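Local coordinates for hydrogenase expression/formation protein (HypB) (Archaeoglobus fulgidus, PDB 2WSM) that probably binds and hydrolyses GTP as a metal-binding maturation factor that helps supply nickel to hydrogenase, dimerizing in a GTP-dependent way, at residues A32-G37 with I114-N119; Y132-V137 with A156-I161; R16-N21 with L94-I99. One frame throughout, in Å; residues are numbered along the deposited sequence.

Contact 1: residues A32-G37 with I114-N119; sequences AVNIMG and IENVGN
One water joins G37 to the end of segment 114-119: it accepts from G37 N at 2.9 Å and donates to V117 O and N119 O. Before it the two strands run parallel, their axes 4.7 Å apart. I114 N donates to V33 O, I35 N to I114 O at 2.6 Å, and N116 N to I35 O.

The amides of N34 and N116 meet beside this backbone pairing. N116 ND2 donates to N34 OD1 at 3.1 Å, close to its own amide plane, and the two planes are 35° apart. N34 holds CG anti to the backbone N (chi1 176°), which turns OD1 to N116. The other ends are also taken: N34 ND2 by E130, N116 OD1 by V117 N and L94 N. Both buried amides are thus probably fixed against flipping. M36 CG lies alongside N116, 3.7 Å from N116 CB.

G37 has backbone angles at which a CB would jam against M36 O. It begins a sequence consistent with a Walker A P-loop, and K43 NZ bonds both G37 O and N116 O. Helix 43-54 covers I35 and E115, while strand 132-138 pairs with the other edge of strand 31-37.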
loop_
_atom_site.group_PDB
_atom_site.type_symbol
_atom_site.label_atom_id
_atom_site.label_comp_id
_atom_site.label_asym_id
_atom_site.label_seq_id
_atom_site.Cartn_x
_atom_site.Cartn_y
_atom_site.Cartn_z
ATOM N N ALA A 32 -8.443 7.949 18.874
ATOM C CA ALA A 32 -8.705 7.725 17.454
ATOM C C ALA A 32 -8.229 6.354 16.979
ATOM O O ALA A 32 -7.112 5.916 17.286
ATOM C CB ALA A 32 -8.073 8.824 16.604
ATOM N N VAL A 33 -9.090 5.694 16.215
ATOM C CA VAL A 33 -8.810 4.366 15.679
ATOM C C VAL A 33 -8.798 4.409 14.156
ATOM O O VAL A 33 -9.792 4.782 13.522
ATOM C CB VAL A 33 -9.873 3.354 16.132
ATOM C CG1 VAL A 33 -9.527 1.939 15.637
ATOM C CG2 VAL A 33 -10.014 3.396 17.642
ATOM N N ASN A 34 -7.661 4.031 13.585
ATOM C CA ASN A 34 -7.497 3.921 12.152
ATOM C C ASN A 34 -7.954 2.525 11.731
ATOM O O ASN A 34 -7.285 1.535 12.019
ATOM C CB ASN A 34 -6.015 4.144 11.808
ATOM C CG ASN A 34 -5.703 3.945 10.341
ATOM O OD1 ASN A 34 -6.596 3.781 9.517
ATOM N ND2 ASN A 34 -4.415 3.972 10.006
ATOM N N ILE A 35 -9.104 2.437 11.071
ATOM C CA ILE A 35 -9.658 1.131 10.721
ATOM C C ILE A 35 -9.425 0.798 9.268
ATOM O O ILE A 35 -10.039 1.377 8.373
ATOM C CB ILE A 35 -11.160 1.010 11.043
ATOM C CG1 ILE A 35 -11.391 1.234 12.536
ATOM C CG2 ILE A 35 -11.700 -0.364 10.591
ATOM C CD1 ILE A 35 -12.821 1.509 12.901
ATOM N N MET A 36 -8.540 -0.160 9.048
ATOM C CA MET A 36 -8.096 -0.500 7.705
ATOM C C MET A 36 -8.708 -1.815 7.239
ATOM O O MET A 36 -9.159 -2.627 8.045
ATOM C CB MET A 36 -6.567 -0.571 7.666
ATOM C CG MET A 36 -5.883 0.790 7.686
ATOM S SD MET A 36 -4.127 0.704 8.108
ATOM C CE MET A 36 -4.235 0.470 9.885
ATOM N N GLY A 37 -8.728 -2.015 5.928
ATOM C CA GLY A 37 -9.257 -3.239 5.361
ATOM C C GLY A 37 -9.806 -3.021 3.967
ATOM O O GLY A 37 -10.156 -1.904 3.581
ATOM N N ILE A 114 -11.969 6.074 12.449
ATOM C CA ILE A 114 -11.489 6.494 11.142
ATOM C C ILE A 114 -11.402 5.324 10.166
ATOM O O ILE A 114 -10.532 4.448 10.276
ATOM C CB ILE A 114 -10.121 7.185 11.235
ATOM C CG1 ILE A 114 -10.167 8.325 12.261
ATOM C CG2 ILE A 114 -9.696 7.701 9.869
ATOM C CD1 ILE A 114 -8.886 9.149 12.330
ATOM N N GLU A 115 -12.310 5.329 9.201
ATOM C CA GLU A 115 -12.351 4.296 8.183
ATOM C C GLU A 115 -11.428 4.628 7.010
ATOM O O GLU A 115 -11.669 5.563 6.239
ATOM C CB GLU A 115 -13.790 4.104 7.701
ATOM C CG GLU A 115 -13.932 3.043 6.637
ATOM C CD GLU A 115 -15.278 3.099 5.958
ATOM O OE1 GLU A 115 -15.446 3.938 5.045
ATOM O OE2 GLU A 115 -16.166 2.310 6.341
ATOM N N ASN A 116 -10.359 3.857 6.881
ATOM C CA ASN A 116 -9.416 4.057 5.795
ATOM C C ASN A 116 -9.991 3.590 4.454
ATOM O O ASN A 116 -11.035 2.934 4.406
ATOM C CB ASN A 116 -8.101 3.332 6.100
ATOM C CG ASN A 116 -6.883 4.115 5.640
ATOM O OD1 ASN A 116 -6.808 4.563 4.498
ATOM N ND2 ASN A 116 -5.928 4.292 6.536
ATOM N N VAL A 117 -9.292 3.934 3.377
ATOM C CA VAL A 117 -9.619 3.494 2.017
ATOM C C VAL A 117 -9.654 1.965 1.919
ATOM O O VAL A 117 -8.966 1.266 2.675
ATOM C CB VAL A 117 -8.586 4.072 0.995
ATOM C CG1 VAL A 117 -8.975 3.753 -0.454
ATOM C CG2 VAL A 117 -8.451 5.583 1.184
ATOM N N GLY A 118 -10.459 1.452 0.994
ATOM C CA GLY A 118 -10.560 0.017 0.767
ATOM C C GLY A 118 -9.331 -0.521 0.045
ATOM O O GLY A 118 -9.333 -0.661 -1.176
ATOM N N ASN A 119 -8.280 -0.821 0.802
ATOM C CA ASN A 119 -6.985 -1.166 0.224
ATOM C C ASN A 119 -6.061 -1.777 1.279
ATOM O O ASN A 119 -6.005 -1.294 2.406
ATOM C CB ASN A 119 -6.359 0.091 -0.401
ATOM C CG ASN A 119 -4.938 -0.124 -0.861
ATOM O OD1 ASN A 119 -3.999 0.030 -0.090
ATOM N ND2 ASN A 119 -4.768 -0.454 -2.136
HETATM O O HOH W 1 -7.239 -0.086 4.378
#

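Contact 2: residues Y132-V137 with A156-I161; sequences YRVVMV and ADLIVI
D157 OD2 accepts from R133 N at 2.8 Å, through the lone pair that faces away from OD1. These residues start the pairing of two neighbouring parallel strands in the central sheet of a P-loop NTPase fold. The connection between the strands runs through helices 145-148 and 150-154, as in a beta-alpha-beta crossover.

D157 N donates to R133 O at 2.8 Å, and L158 N adds a weak bond to the same oxygen. The aspartate therefore meets R133 by both backbone and side chain. Its CG stands beside its own backbone N (chi1 -65°), which lets OD2 reach R133 N. OD2 also lies at the guanidinium edge, in a long salt bridge of 3.9 Å to R133 NE. The stronger partner of the guanidinium is E130, in a salt bridge to R133 NH1. D157 OD2 also lies 3.7 Å from Y132 CB, with the carboxylate plane turned 76° from the tyrosine ring. Replacing D157 by an alanine would probably leave R133 N without this acceptor and the guanidinium with one less negative neighbour.

Further along, V135 N donates to L158 O, V160 N to V135 O, and V137 N to V160 O. The last bond is 2.8 Å long and nearly straight, at 174°.

V134, M136, L158 and V160 share one face of the sheet. There V160 CG2 touches V134 CG1 at 3.8 Å, and V160 CB lies alongside M136 CG. W204 and F207 of helix 201-212 pack on V134 and L158. V135, V137, I159 and I161 share the other face, where F153 and helix 174-184 pack. Beside this face V135 CG2 presses on A156 CB at 3.5 Å, tighter than a usual carbon contact.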
loop_
_atom_site.group_PDB
_atom_site.type_symbol
_atom_site.label_atom_id
_atom_site.label_comp_id
_atom_site.label_asym_id
_atom_site.label_seq_id
_atom_site.Cartn_x
_atom_site.Cartn_y
_atom_site.Cartn_z
ATOM N N TYR A 132 -4.692 3.828 17.799
ATOM C CA TYR A 132 -4.685 2.398 17.504
ATOM C C TYR A 132 -5.003 2.081 16.048
ATOM O O TYR A 132 -5.733 2.805 15.381
ATOM C CB TYR A 132 -5.669 1.651 18.413
ATOM C CG TYR A 132 -5.355 1.840 19.871
ATOM C CD1 TYR A 132 -5.893 2.909 20.581
ATOM C CD2 TYR A 132 -4.502 0.968 20.535
ATOM C CE1 TYR A 132 -5.595 3.101 21.913
ATOM C CE2 TYR A 132 -4.194 1.149 21.872
ATOM C CZ TYR A 132 -4.744 2.221 22.554
ATOM O OH TYR A 132 -4.453 2.411 23.882
ATOM N N ARG A 133 -4.450 0.977 15.572
ATOM C CA ARG A 133 -4.685 0.517 14.218
ATOM C C ARG A 133 -5.457 -0.796 14.257
ATOM O O ARG A 133 -5.073 -1.741 14.946
ATOM C CB ARG A 133 -3.352 0.310 13.499
ATOM C CG ARG A 133 -2.702 1.589 12.980
ATOM C CD ARG A 133 -1.242 1.707 13.426
ATOM N NE ARG A 133 -1.175 2.423 14.701
ATOM C CZ ARG A 133 -0.721 3.667 14.846
ATOM N NH1 ARG A 133 -0.254 4.340 13.800
ATOM N NH2 ARG A 133 -0.717 4.231 16.045
ATOM N N VAL A 134 -6.555 -0.846 13.521
ATOM C CA VAL A 134 -7.281 -2.087 13.351
ATOM C C VAL A 134 -7.246 -2.473 11.876
ATOM O O VAL A 134 -7.384 -1.622 10.988
ATOM C CB VAL A 134 -8.730 -1.980 13.875
ATOM C CG1 VAL A 134 -9.492 -3.278 13.632
ATOM C CG2 VAL A 134 -8.724 -1.650 15.367
ATOM N N VAL A 135 -7.027 -3.750 11.620
ATOM C CA VAL A 135 -7.042 -4.256 10.265
ATOM C C VAL A 135 -8.095 -5.343 10.183
ATOM O O VAL A 135 -8.020 -6.340 10.894
ATOM C CB VAL A 135 -5.669 -4.815 9.817
ATOM C CG1 VAL A 135 -5.743 -5.264 8.365
ATOM C CG2 VAL A 135 -4.586 -3.777 9.986
ATOM N N MET A 136 -9.084 -5.124 9.324
ATOM C CA MET A 136 -10.206 -6.028 9.167
ATOM C C MET A 136 -10.075 -6.824 7.883
ATOM O O MET A 136 -9.758 -6.270 6.835
ATOM C CB MET A 136 -11.514 -5.234 9.123
ATOM C CG MET A 136 -11.860 -4.522 10.425
ATOM S SD MET A 136 -13.467 -3.697 10.357
ATOM C CE MET A 136 -14.569 -5.099 10.206
ATOM N N VAL A 137 -10.331 -8.123 7.964
ATOM C CA VAL A 137 -10.421 -8.941 6.767
ATOM C C VAL A 137 -11.615 -9.896 6.857
ATOM O O VAL A 137 -11.904 -10.464 7.914
ATOM C CB VAL A 137 -9.112 -9.724 6.509
ATOM C CG1 VAL A 137 -8.924 -10.826 7.550
ATOM C CG2 VAL A 137 -9.110 -10.300 5.114
ATOM N N ALA A 156 -0.973 -3.586 12.712
ATOM C CA ALA A 156 -2.203 -3.678 13.484
ATOM C C ALA A 156 -1.981 -3.889 14.985
ATOM O O ALA A 156 -1.070 -4.605 15.394
ATOM C CB ALA A 156 -3.081 -4.775 12.926
ATOM N N ASP A 157 -2.820 -3.247 15.794
ATOM C CA ASP A 157 -2.891 -3.524 17.223
ATOM C C ASP A 157 -3.955 -4.590 17.450
ATOM O O ASP A 157 -3.914 -5.338 18.423
ATOM C CB ASP A 157 -3.278 -2.264 17.993
ATOM C CG ASP A 157 -2.235 -1.183 17.891
ATOM O OD1 ASP A 157 -1.100 -1.419 18.349
ATOM O OD2 ASP A 157 -2.544 -0.099 17.353
ATOM N N LEU A 158 -4.920 -4.629 16.540
ATOM C CA LEU A 158 -6.011 -5.582 16.608
ATOM C C LEU A 158 -6.354 -5.983 15.183
ATOM O O LEU A 158 -6.443 -5.141 14.293
ATOM C CB LEU A 158 -7.227 -4.975 17.320
ATOM C CG LEU A 158 -8.352 -5.930 17.738
ATOM C CD1 LEU A 158 -9.228 -5.317 18.837
ATOM C CD2 LEU A 158 -9.204 -6.329 16.554
ATOM N N ILE A 159 -6.508 -7.279 14.970
ATOM C CA ILE A 159 -6.834 -7.810 13.659
ATOM C C ILE A 159 -8.192 -8.492 13.745
ATOM O O ILE A 159 -8.415 -9.344 14.616
ATOM C CB ILE A 159 -5.775 -8.821 13.191
ATOM C CG1 ILE A 159 -4.420 -8.125 13.003
ATOM C CG2 ILE A 159 -6.239 -9.525 11.926
ATOM C CD1 ILE A 159 -3.265 -9.059 12.641
ATOM N N VAL A 160 -9.105 -8.100 12.864
ATOM C CA VAL A 160 -10.440 -8.678 12.867
ATOM C C VAL A 160 -10.638 -9.604 11.677
ATOM O O VAL A 160 -10.566 -9.178 10.520
ATOM C CB VAL A 160 -11.538 -7.599 12.844
ATOM C CG1 VAL A 160 -12.929 -8.247 12.901
ATOM C CG2 VAL A 160 -11.351 -6.620 13.994
ATOM N N ILE A 161 -10.873 -10.878 11.970
ATOM C CA ILE A 161 -11.271 -11.828 10.943
ATOM C C ILE A 161 -12.797 -11.908 10.956
ATOM O O ILE A 161 -13.403 -12.246 11.967
ATOM C CB ILE A 161 -10.618 -13.202 11.161
ATOM C CG1 ILE A 161 -9.098 -13.042 11.275
ATOM C CG2 ILE A 161 -10.957 -14.139 10.026
ATOM C CD1 ILE A 161 -8.385 -14.269 11.805
#

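Contact 3: residues R16-N21 with L94-I99; sequences RLAEKN and LDAHMI
A18 and A96 bring their CA atoms to 5.1 Å where helix 12-28 meets the start of the short, weakly bonded helix 96-100. The contact is small, 245 Å² in all, and A96 is its centre.

The methyl of A96 rests against the long helix. Its CB lies 3.7 Å from L17 CB and 3.5 Å from A18 N, with A18 CB a little further off. N21 ND2 borders the same methyl. So small a side chain lets the two backbones come close.

L17 reaches further out to H97. L17 CD1 meets the edge of the imidazole, 3.5 Å from H97 CD2, and also touches H97 CB. The two side chains lie side by side and point the same way. H97 is exposed and also touches a crystal neighbour, so its ring position may owe something to the lattice.

N21 makes the direct polar bond. Its ND2 donates to A96 O at 3.0 Å, with an angle of 159° at the hydrogen. The oxygen lies in the amide plane of N21. The donor comes to the carbonyl from the side, at 112° to the C=O bond. N21 ND2 also packs on I99 CG1 at 3.3 Å. I99 turns CG1 between its backbone N and carbonyl carbon (chi1 76°), the crowded position, and this brings the branch to the amide.

Other bonds hold the short helix at its start. D95 is its N-cap and accepts from M98 N through OD1, while N14 of the long helix accepts from A96 N.

N21 ND2 also donates to L128 O. One buried, uncharged amide thus serves two backbone carbonyls, and the join of long helix, short helix and loop needs no ion pair across it.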
loop_
_atom_site.group_PDB
_atom_site.type_symbol
_atom_site.label_atom_id
_atom_site.label_comp_id
_atom_site.label_asym_id
_atom_site.label_seq_id
_atom_site.Cartn_x
_atom_site.Cartn_y
_atom_site.Cartn_z
ATOM N N ARG A 16 5.090 15.158 10.071
ATOM C CA ARG A 16 4.918 16.444 10.724
ATOM C C ARG A 16 3.454 16.663 11.113
ATOM O O ARG A 16 3.141 16.922 12.275
ATOM C CB ARG A 16 5.398 17.537 9.771
ATOM C CG ARG A 16 5.482 18.929 10.347
ATOM C CD ARG A 16 5.857 19.915 9.244
ATOM N NE ARG A 16 5.823 21.299 9.707
ATOM C CZ ARG A 16 4.716 22.029 9.805
ATOM N NH1 ARG A 16 3.541 21.510 9.473
ATOM N NH2 ARG A 16 4.785 23.282 10.236
ATOM N N LEU A 17 2.553 16.553 10.143
ATOM C CA LEU A 17 1.129 16.699 10.422
ATOM C C LEU A 17 0.623 15.585 11.343
ATOM O O LEU A 17 -0.260 15.805 12.175
ATOM C CB LEU A 17 0.324 16.748 9.121
ATOM C CG LEU A 17 0.677 17.923 8.197
ATOM C CD1 LEU A 17 -0.133 17.906 6.900
ATOM C CD2 LEU A 17 0.491 19.254 8.925
ATOM N N ALA A 18 1.195 14.395 11.210
ATOM C CA ALA A 18 0.808 13.270 12.061
ATOM C C ALA A 18 1.034 13.570 13.542
ATOM O O ALA A 18 0.223 13.197 14.393
ATOM C CB ALA A 18 1.547 12.015 11.656
ATOM N N GLU A 19 2.141 14.243 13.840
ATOM C CA GLU A 19 2.470 14.629 15.205
ATOM C C GLU A 19 1.477 15.665 15.709
ATOM O O GLU A 19 1.068 15.629 16.872
ATOM C CB GLU A 19 3.893 15.196 15.274
ATOM C CG GLU A 19 4.245 15.847 16.616
ATOM C CD GLU A 19 5.507 16.713 16.554
ATOM O OE1 GLU A 19 5.975 17.036 15.435
ATOM O OE2 GLU A 19 6.029 17.080 17.632
ATOM N N LYS A 20 1.085 16.584 14.832
ATOM C CA LYS A 20 0.111 17.608 15.203
ATOM C C LYS A 20 -1.266 17.002 15.472
ATOM O O LYS A 20 -1.954 17.393 16.423
ATOM C CB LYS A 20 0.012 18.690 14.125
ATOM C CG LYS A 20 1.258 19.546 13.989
ATOM C CD LYS A 20 1.304 20.215 12.627
ATOM C CE LYS A 20 0.439 21.465 12.587
ATOM N NZ LYS A 20 1.203 22.674 13.016
ATOM N N ASN A 21 -1.661 16.045 14.636
ATOM C CA ASN A 21 -2.931 15.362 14.828
ATOM C C ASN A 21 -2.931 14.629 16.161
ATOM O O ASN A 21 -3.923 14.652 16.897
ATOM C CB ASN A 21 -3.232 14.405 13.670
ATOM C CG ASN A 21 -3.472 15.136 12.353
ATOM O OD1 ASN A 21 -3.629 16.359 12.326
ATOM N ND2 ASN A 21 -3.488 14.387 11.254
ATOM N N LEU A 94 -5.577 7.155 3.249
ATOM C CA LEU A 94 -5.650 8.425 3.962
ATOM C C LEU A 94 -4.239 8.876 4.354
ATOM O O LEU A 94 -3.303 8.073 4.387
ATOM C CB LEU A 94 -6.517 8.317 5.219
ATOM C CG LEU A 94 -7.925 7.709 5.130
ATOM C CD1 LEU A 94 -8.540 7.572 6.525
ATOM C CD2 LEU A 94 -8.837 8.514 4.212
ATOM N N ASP A 95 -4.089 10.168 4.631
ATOM C CA ASP A 95 -2.844 10.685 5.189
ATOM C C ASP A 95 -3.183 11.730 6.234
ATOM O O ASP A 95 -4.331 12.157 6.332
ATOM C CB ASP A 95 -1.904 11.244 4.106
ATOM C CG ASP A 95 -2.541 12.335 3.264
ATOM O OD1 ASP A 95 -3.458 13.039 3.746
ATOM O OD2 ASP A 95 -2.115 12.490 2.100
ATOM N N ALA A 96 -2.190 12.124 7.021
ATOM C CA ALA A 96 -2.414 13.062 8.113
ATOM C C ALA A 96 -3.050 14.374 7.632
ATOM O O ALA A 96 -3.859 14.971 8.337
ATOM C CB ALA A 96 -1.116 13.322 8.865
ATOM N N HIS A 97 -2.696 14.802 6.426
ATOM C CA HIS A 97 -3.241 16.035 5.869
ATOM C C HIS A 97 -4.747 15.988 5.652
ATOM O O HIS A 97 -5.431 16.992 5.842
ATOM C CB HIS A 97 -2.548 16.417 4.557
ATOM C CG HIS A 97 -2.833 17.820 4.120
ATOM N ND1 HIS A 97 -3.979 18.172 3.440
ATOM C CD2 HIS A 97 -2.126 18.965 4.282
ATOM C CE1 HIS A 97 -3.964 19.471 3.195
ATOM N NE2 HIS A 97 -2.848 19.974 3.694
ATOM N N MET A 98 -5.260 14.832 5.250
ATOM C CA MET A 98 -6.691 14.690 4.971
ATOM C C MET A 98 -7.577 14.924 6.192
ATOM O O MET A 98 -8.749 15.265 6.052
ATOM C CB MET A 98 -7.004 13.307 4.404
ATOM C CG MET A 98 -6.643 13.120 2.955
ATOM S SD MET A 98 -6.923 11.407 2.485
ATOM C CE MET A 98 -6.012 11.312 0.941
ATOM N N ILE A 99 -7.038 14.719 7.388
ATOM C CA ILE A 99 -7.849 14.894 8.579
ATOM C C ILE A 99 -7.390 16.072 9.421
ATOM O O ILE A 99 -8.053 16.449 10.383
ATOM C CB ILE A 99 -7.861 13.628 9.467
ATOM C CG1 ILE A 99 -6.552 13.509 10.241
ATOM C CG2 ILE A 99 -8.168 12.377 8.633
ATOM C CD1 ILE A 99 -6.458 12.236 11.075
#

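In the fold
Contacts 1 and 2 belong to one parallel sheet, and their centres are about 9 Å apart. Strands 111-118, 31-37, 132-138 and 158-162 lie next to one another in that order. M36 sits between the two contacts: its backbone probably bonds to V134 and M136. Contact 3 lies outside the sheet, its centre about 14 Å from contact 1 and 20 Å from contact 2. It touches contact 1 through L94, which packs on I114 and meets N116. Along the chain, contacts 1 and 3 alternate their segments, and contact 2 follows both. Helix 12-28 is thus linked to the sheet that carries the probable nucleotide-binding loop by way of segment 94-99, whose I99 also packs on I114.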